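Local structure of hypothetical methylmalonyl-CoA decarboxylase alpha subunit (Sulfolobus tokodaii, 1X0U) at residues G86-F94 and K247-S255; D273-V281 and M291-V299. The protein belongs to the carboxyl transferase family, built on the ClpP/crotonase fold, and forms a six-chain assembly as the presumed carboxyl transferase subunit of a larger enzyme. All blocks are in the same frame, centred on the assembly; numbering follows the deposited sequence.

Contact 1: G86-F94 and K247-S255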
# COMPACT_ATOMS: atom_id res chain seq x y z
N GLY A 86 -4.87 16.39 28.81
CA GLY A 86 -5.35 15.79 30.03
C GLY A 86 -6.37 14.71 29.69
O GLY A 86 -6.45 14.23 28.55
N LYS A 87 -7.17 14.33 30.67
CA LYS A 87 -8.19 13.32 30.48
C LYS A 87 -9.55 13.99 30.61
O LYS A 87 -9.75 14.84 31.48
CB LYS A 87 -8.07 12.23 31.56
CG LYS A 87 -7.61 10.85 31.08
CD LYS A 87 -6.19 10.87 30.55
CE LYS A 87 -5.68 9.47 30.24
NZ LYS A 87 -5.36 8.67 31.46
N VAL A 88 -10.47 13.63 29.71
CA VAL A 88 -11.83 14.14 29.76
C VAL A 88 -12.61 12.82 29.78
O VAL A 88 -12.68 12.13 28.78
CB VAL A 88 -12.24 14.95 28.50
CG1 VAL A 88 -13.67 15.44 28.66
CG2 VAL A 88 -11.31 16.13 28.30
N ASP A 89 -13.17 12.47 30.93
CA ASP A 89 -13.90 11.22 31.10
C ASP A 89 -12.98 10.02 30.86
O ASP A 89 -13.39 9.03 30.26
CB ASP A 89 -15.11 11.17 30.16
CG ASP A 89 -16.21 12.12 30.59
OD1 ASP A 89 -16.65 12.03 31.75
OD2 ASP A 89 -16.64 12.97 29.78
N GLY A 90 -11.75 10.12 31.33
CA GLY A 90 -10.79 9.04 31.18
C GLY A 90 -10.17 8.90 29.80
O GLY A 90 -9.37 8.01 29.56
N ARG A 91 -10.54 9.79 28.89
CA ARG A 91 -10.02 9.75 27.53
C ARG A 91 -9.08 10.92 27.30
O ARG A 91 -9.33 12.03 27.77
CB ARG A 91 -11.17 9.79 26.52
CG ARG A 91 -12.19 8.68 26.71
CD ARG A 91 -13.39 8.86 25.79
NE ARG A 91 -13.04 8.73 24.38
CZ ARG A 91 -13.82 9.14 23.38
NH1 ARG A 91 -14.99 9.71 23.66
NH2 ARG A 91 -13.46 8.95 22.12
N THR A 92 -8.00 10.68 26.57
CA THR A 92 -7.02 11.73 26.31
C THR A 92 -7.43 12.75 25.25
O THR A 92 -7.75 12.39 24.11
CB THR A 92 -5.67 11.13 25.89
OG1 THR A 92 -5.21 10.22 26.90
CG2 THR A 92 -4.64 12.23 25.72
N VAL A 93 -7.42 14.02 25.62
CA VAL A 93 -7.72 15.07 24.66
C VAL A 93 -6.77 16.23 24.90
O VAL A 93 -6.29 16.44 26.00
CB VAL A 93 -9.22 15.56 24.73
CG1 VAL A 93 -10.04 14.64 25.62
CG2 VAL A 93 -9.29 17.01 25.15
N PHE A 94 -6.48 16.96 23.83
CA PHE A 94 -5.61 18.11 23.90
C PHE A 94 -6.45 19.37 23.91
O PHE A 94 -7.61 19.36 23.48
CB PHE A 94 -4.65 18.14 22.71
CG PHE A 94 -3.37 17.39 22.93
CD1 PHE A 94 -3.32 16.00 22.81
CD2 PHE A 94 -2.21 18.07 23.29
CE1 PHE A 94 -2.13 15.31 23.04
CE2 PHE A 94 -1.02 17.39 23.52
CZ PHE A 94 -0.98 16.02 23.40
N LYS A 247 -17.96 18.18 26.79
CA LYS A 247 -17.79 16.83 27.35
C LYS A 247 -18.83 15.89 26.75
O LYS A 247 -18.55 14.74 26.46
CB LYS A 247 -17.97 16.82 28.86
CG LYS A 247 -16.86 17.43 29.67
CD LYS A 247 -17.21 17.27 31.14
CE LYS A 247 -16.13 17.80 32.05
NZ LYS A 247 -16.45 17.47 33.47
N ARG A 248 -20.05 16.40 26.59
CA ARG A 248 -21.13 15.59 26.04
C ARG A 248 -20.89 15.32 24.56
O ARG A 248 -21.12 14.20 24.07
CB ARG A 248 -22.47 16.29 26.24
CG ARG A 248 -23.65 15.38 25.95
CD ARG A 248 -24.98 16.12 25.96
NE ARG A 248 -26.05 15.26 25.46
CZ ARG A 248 -27.25 15.69 25.09
NH1 ARG A 248 -27.54 16.98 25.16
NH2 ARG A 248 -28.15 14.83 24.64
N LEU A 249 -20.41 16.33 23.85
CA LEU A 249 -20.13 16.19 22.43
C LEU A 249 -19.04 15.13 22.25
O LEU A 249 -19.18 14.20 21.47
CB LEU A 249 -19.66 17.52 21.84
CG LEU A 249 -19.33 17.52 20.35
CD1 LEU A 249 -20.55 17.00 19.57
CD2 LEU A 249 -18.95 18.93 19.90
N LEU A 250 -17.95 15.27 23.00
CA LEU A 250 -16.85 14.31 22.91
C LEU A 250 -17.31 12.88 23.18
O LEU A 250 -16.81 11.94 22.55
CB LEU A 250 -15.74 14.67 23.90
CG LEU A 250 -14.83 15.86 23.56
CD1 LEU A 250 -14.01 16.22 24.79
CD2 LEU A 250 -13.92 15.50 22.38
N SER A 251 -18.25 12.72 24.11
CA SER A 251 -18.75 11.39 24.45
C SER A 251 -19.35 10.68 23.24
O SER A 251 -19.41 9.46 23.21
CB SER A 251 -19.81 11.46 25.56
OG SER A 251 -21.02 12.05 25.11
N TYR A 252 -19.77 11.43 22.23
CA TYR A 252 -20.36 10.82 21.03
C TYR A 252 -19.32 10.54 19.93
O TYR A 252 -19.61 9.81 18.97
CB TYR A 252 -21.44 11.73 20.44
CG TYR A 252 -22.75 11.76 21.21
CD1 TYR A 252 -23.61 10.66 21.22
CD2 TYR A 252 -23.14 12.90 21.91
CE1 TYR A 252 -24.81 10.70 21.91
CE2 TYR A 252 -24.34 12.95 22.60
CZ TYR A 252 -25.17 11.85 22.60
OH TYR A 252 -26.34 11.90 23.30
N LEU A 253 -18.13 11.11 20.08
CA LEU A 253 -17.11 10.95 19.05
C LEU A 253 -15.95 10.03 19.38
O LEU A 253 -15.62 9.80 20.55
CB LEU A 253 -16.56 12.34 18.68
CG LEU A 253 -17.61 13.46 18.60
CD1 LEU A 253 -16.95 14.79 18.30
CD2 LEU A 253 -18.63 13.12 17.53
N PRO A 254 -15.31 9.44 18.34
CA PRO A 254 -14.17 8.55 18.54
C PRO A 254 -13.03 9.51 18.82
O PRO A 254 -13.19 10.72 18.63
CB PRO A 254 -14.02 7.89 17.18
CG PRO A 254 -14.39 9.00 16.26
CD PRO A 254 -15.66 9.52 16.91
N SER A 255 -11.88 9.00 19.25
CA SER A 255 -10.74 9.87 19.55
C SER A 255 -10.10 10.35 18.25
O SER A 255 -9.45 11.39 18.21
CB SER A 255 -9.70 9.13 20.40
OG SER A 255 -10.21 8.81 21.68
O HOH W 1 -16.50 13.04 27.15
O HOH W 2 -10.89 7.09 23.68
O HOH W 3 -10.08 10.79 23.53
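The guanidinium of Arg91 meets the end of helix 239-252 with its edge. Leu253 O lies almost in the guanidinium plane and takes both terminal nitrogens end-on: NH2 at 2.8 Å, on a lone pair in the carbonyl plane with an N-H...O angle of 157°, and NH1 at 3.2 Å, nearly in line with the C=O bond. NH1 also makes a weak bond to Leu250 O at 3.1 Å. Arginine suits the place because its N-H groups fan out in one plane toward carbonyls at the C-terminal end of the helix, Leu250 O from its last turn and Leu253 O just beyond it; the negative end of the helix dipole probably favours its charge. A bend at chi3 (66°) turns the group toward these acceptors. NE gives its hydrogen to a water that also bonds Ser255 OG, and a second water joins Ser255 OG to Thr92 O. Beneath this polar layer, a chi1 of -179° swings Val88 CG1 to the helix side, 4.0 Å from Leu250 CD1. Val93 CG1 leans on the same methyl, forming a buried aliphatic patch with the methylenes of Lys247 at its side. Asp89 OD2 shares one water with Lys247 O. Asp89 and Gly90 fill the type I' turn with positive phi, natural for glycine and tolerated by aspartate. The hairpin of strands 81-88 and 91-98 thus packs against the C-terminal part of helix 239-252; Val88 and Val93 also touch Phe50, whereas Leu249 and Leu253 reach Phe319 of strand 315-322.

Contact 2: D273-V281 and M291-V299; sequences DATGVEQIV and MREIIYKIV
Ile280 points its CD1 methyl between Glu293 and Ile294, touching Glu293 CG at 3.5 Å and Ile294 CG1 at 3.8 Å. Its side chain runs at about a right angle to that of Glu293 and more slantwise to that of Ile294. With CG1 set beside the backbone N (chi1 -56°) and the chain then extended, the end methyl reaches the helix surface; isoleucine suits this position because its long branch carries a methyl that far. Ile294 is the common apolar partner: CG1 receives Ile280, CG2 meets Val277 CG2 at 4.2 Å with the two side chains again nearly perpendicular, and CD1 extends to Val281 CG2 at 4.3 Å. The Lys297 chain, bent at chi2 (102°) and chi4 (53°), reaches across to the other segment, bringing CE 4.0 Å from Ile280 CD1 and NZ 4.2 Å from Gly276 CA. Glycine fits there, since a CB would run into NZ and the local backbone angles favour a residue without one. Lys297 NZ has a long salt bridge to Glu293 OE1, at 3.9 Å, within its own helix; Asp273 OD1 lies 5.5 Å from Lys297 NZ, which may give a weak attraction. Segment 273-281 is thus a loop with a short, weakly bonded helix at about 277-280, packed on helix 291-298, which itself lies against strands 315-322, 363-369 and 401-406 of the second sheet. With no hydrogen bond across the pair, the two segments are held together by shape and apolar burial, and the charges lie at the edge.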
# COMPACT_ATOMS: atom_id res chain seq x y z
N ASP A 273 -41.20 -0.03 20.44
CA ASP A 273 -42.50 0.11 21.07
C ASP A 273 -43.62 -0.68 20.39
O ASP A 273 -43.46 -1.83 20.00
CB ASP A 273 -42.89 1.60 21.18
CG ASP A 273 -42.23 2.50 20.11
OD1 ASP A 273 -42.82 3.57 19.81
OD2 ASP A 273 -41.13 2.17 19.60
N ALA A 274 -44.77 -0.03 20.30
CA ALA A 274 -45.96 -0.60 19.68
C ALA A 274 -46.94 0.53 19.40
O ALA A 274 -47.68 0.52 18.41
CB ALA A 274 -46.59 -1.65 20.61
N THR A 275 -46.93 1.53 20.27
CA THR A 275 -47.81 2.67 20.11
C THR A 275 -47.12 4.03 20.20
O THR A 275 -45.93 4.15 20.56
CB THR A 275 -48.97 2.65 21.16
OG1 THR A 275 -48.73 1.61 22.12
CG2 THR A 275 -50.32 2.44 20.46
N GLY A 276 -47.90 5.04 19.87
CA GLY A 276 -47.40 6.39 19.92
C GLY A 276 -46.90 6.84 18.57
O GLY A 276 -47.61 7.52 17.84
N VAL A 277 -45.69 6.42 18.23
CA VAL A 277 -45.08 6.85 16.99
C VAL A 277 -46.01 7.00 15.79
O VAL A 277 -45.98 8.04 15.14
CB VAL A 277 -43.88 5.94 16.60
CG1 VAL A 277 -44.34 4.69 15.87
CG2 VAL A 277 -42.91 6.73 15.76
N GLU A 278 -46.85 6.01 15.52
CA GLU A 278 -47.74 6.10 14.36
C GLU A 278 -48.86 7.11 14.53
O GLU A 278 -49.56 7.45 13.57
CB GLU A 278 -48.35 4.73 14.02
CG GLU A 278 -49.50 4.31 14.93
CD GLU A 278 -49.04 4.00 16.33
OE1 GLU A 278 -49.83 4.19 17.27
OE2 GLU A 278 -47.89 3.54 16.48
N GLN A 279 -49.04 7.60 15.75
CA GLN A 279 -50.09 8.57 16.03
C GLN A 279 -49.69 10.01 15.70
O GLN A 279 -50.54 10.87 15.54
CB GLN A 279 -50.50 8.49 17.51
CG GLN A 279 -51.01 7.12 17.91
CD GLN A 279 -52.13 6.64 17.00
OE1 GLN A 279 -52.40 5.44 16.92
NE2 GLN A 279 -52.78 7.57 16.31
N ILE A 280 -48.39 10.25 15.59
CA ILE A 280 -47.87 11.59 15.31
C ILE A 280 -48.13 12.12 13.90
O ILE A 280 -48.55 13.26 13.73
CB ILE A 280 -46.36 11.64 15.56
CG1 ILE A 280 -46.06 11.18 17.00
CG2 ILE A 280 -45.83 13.05 15.34
CD1 ILE A 280 -44.59 10.98 17.30
N VAL A 281 -47.89 11.29 12.89
CA VAL A 281 -48.07 11.73 11.51
C VAL A 281 -49.52 12.00 11.14
O VAL A 281 -50.35 11.10 11.14
CB VAL A 281 -47.46 10.72 10.53
CG1 VAL A 281 -47.61 11.22 9.10
CG2 VAL A 281 -46.00 10.49 10.88
N MET A 291 -41.42 16.41 14.31
CA MET A 291 -40.47 15.38 13.87
C MET A 291 -39.52 14.98 15.01
O MET A 291 -39.06 13.84 15.08
CB MET A 291 -39.66 15.88 12.66
CG MET A 291 -38.55 14.92 12.17
SD MET A 291 -39.12 13.31 11.54
CE MET A 291 -38.42 12.21 12.74
N ARG A 292 -39.24 15.93 15.90
CA ARG A 292 -38.35 15.65 17.01
C ARG A 292 -38.96 14.61 17.93
O ARG A 292 -38.25 13.89 18.63
CB ARG A 292 -38.08 16.92 17.83
CG ARG A 292 -37.30 17.99 17.10
CD ARG A 292 -36.75 19.03 18.08
NE ARG A 292 -35.91 20.00 17.40
CZ ARG A 292 -36.37 20.96 16.60
NH1 ARG A 292 -37.67 21.07 16.39
NH2 ARG A 292 -35.52 21.78 15.99
N GLU A 293 -40.28 14.53 17.95
CA GLU A 293 -40.95 13.57 18.81
C GLU A 293 -40.71 12.17 18.30
O GLU A 293 -40.61 11.22 19.07
CB GLU A 293 -42.45 13.85 18.90
CG GLU A 293 -43.17 12.91 19.83
CD GLU A 293 -42.57 12.90 21.22
OE1 GLU A 293 -42.55 11.83 21.86
OE2 GLU A 293 -42.10 13.97 21.69
N ILE A 294 -40.59 12.04 16.98
CA ILE A 294 -40.32 10.75 16.38
C ILE A 294 -38.89 10.33 16.72
O ILE A 294 -38.65 9.16 17.03
CB ILE A 294 -40.51 10.79 14.85
CG1 ILE A 294 -41.97 11.13 14.53
CG2 ILE A 294 -40.13 9.45 14.26
CD1 ILE A 294 -42.29 11.17 13.04
N ILE A 295 -37.95 11.26 16.68
CA ILE A 295 -36.58 10.89 17.01
C ILE A 295 -36.48 10.45 18.47
O ILE A 295 -35.92 9.40 18.76
CB ILE A 295 -35.52 12.04 16.74
CG1 ILE A 295 -35.73 13.19 17.71
CG2 ILE A 295 -35.63 12.56 15.31
CD1 ILE A 295 -34.81 14.38 17.44
N TYR A 296 -37.05 11.23 19.40
CA TYR A 296 -36.97 10.86 20.82
C TYR A 296 -37.53 9.46 21.03
O TYR A 296 -37.02 8.69 21.85
CB TYR A 296 -37.74 11.83 21.73
CG TYR A 296 -37.39 13.30 21.57
CD1 TYR A 296 -36.09 13.70 21.29
CD2 TYR A 296 -38.37 14.28 21.68
CE1 TYR A 296 -35.76 15.05 21.13
CE2 TYR A 296 -38.06 15.64 21.52
CZ TYR A 296 -36.76 16.01 21.24
OH TYR A 296 -36.44 17.34 21.08
N LYS A 297 -38.59 9.14 20.31
CA LYS A 297 -39.22 7.83 20.42
C LYS A 297 -38.33 6.71 19.90
O LYS A 297 -38.41 5.59 20.37
CB LYS A 297 -40.55 7.79 19.64
CG LYS A 297 -41.83 7.80 20.49
CD LYS A 297 -42.48 9.18 20.52
CE LYS A 297 -43.99 9.09 20.81
NZ LYS A 297 -44.30 8.32 22.05
N ILE A 298 -37.48 7.02 18.92
CA ILE A 298 -36.62 5.98 18.36
C ILE A 298 -35.33 5.71 19.11
O ILE A 298 -34.94 4.56 19.27
CB ILE A 298 -36.24 6.29 16.89
CG1 ILE A 298 -37.49 6.33 16.02
CG2 ILE A 298 -35.28 5.20 16.38
CD1 ILE A 298 -37.26 6.93 14.65
N VAL A 299 -34.69 6.77 19.58
CA VAL A 299 -33.39 6.64 20.24
C VAL A 299 -33.39 6.31 21.72
O VAL A 299 -34.38 6.48 22.42
CB VAL A 299 -32.57 7.91 20.02
CG1 VAL A 299 -32.49 8.20 18.53
CG2 VAL A 299 -33.22 9.09 20.75

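Both contacts are partly buried, but contact 1 lies about 16 Å and contact 2 about 24 Å from the centre of the chain, measured centre to centre. Contact 1 sets a helix beside two strands of the first sheet; contact 2 sets a short helical turn on a helix packed against the second. They share no segment and follow one another along the chain, their nearest atoms about 8 Å apart. Strand 315-322 is a common neighbour, touched by side chains of both 247-255 and 291-299. Contact 1 combines an apolar patch with direct and water-mediated hydrogen bonds at a helix end, whereas contact 2 relies on branched aliphatic side chains and keeps its charges at its edge.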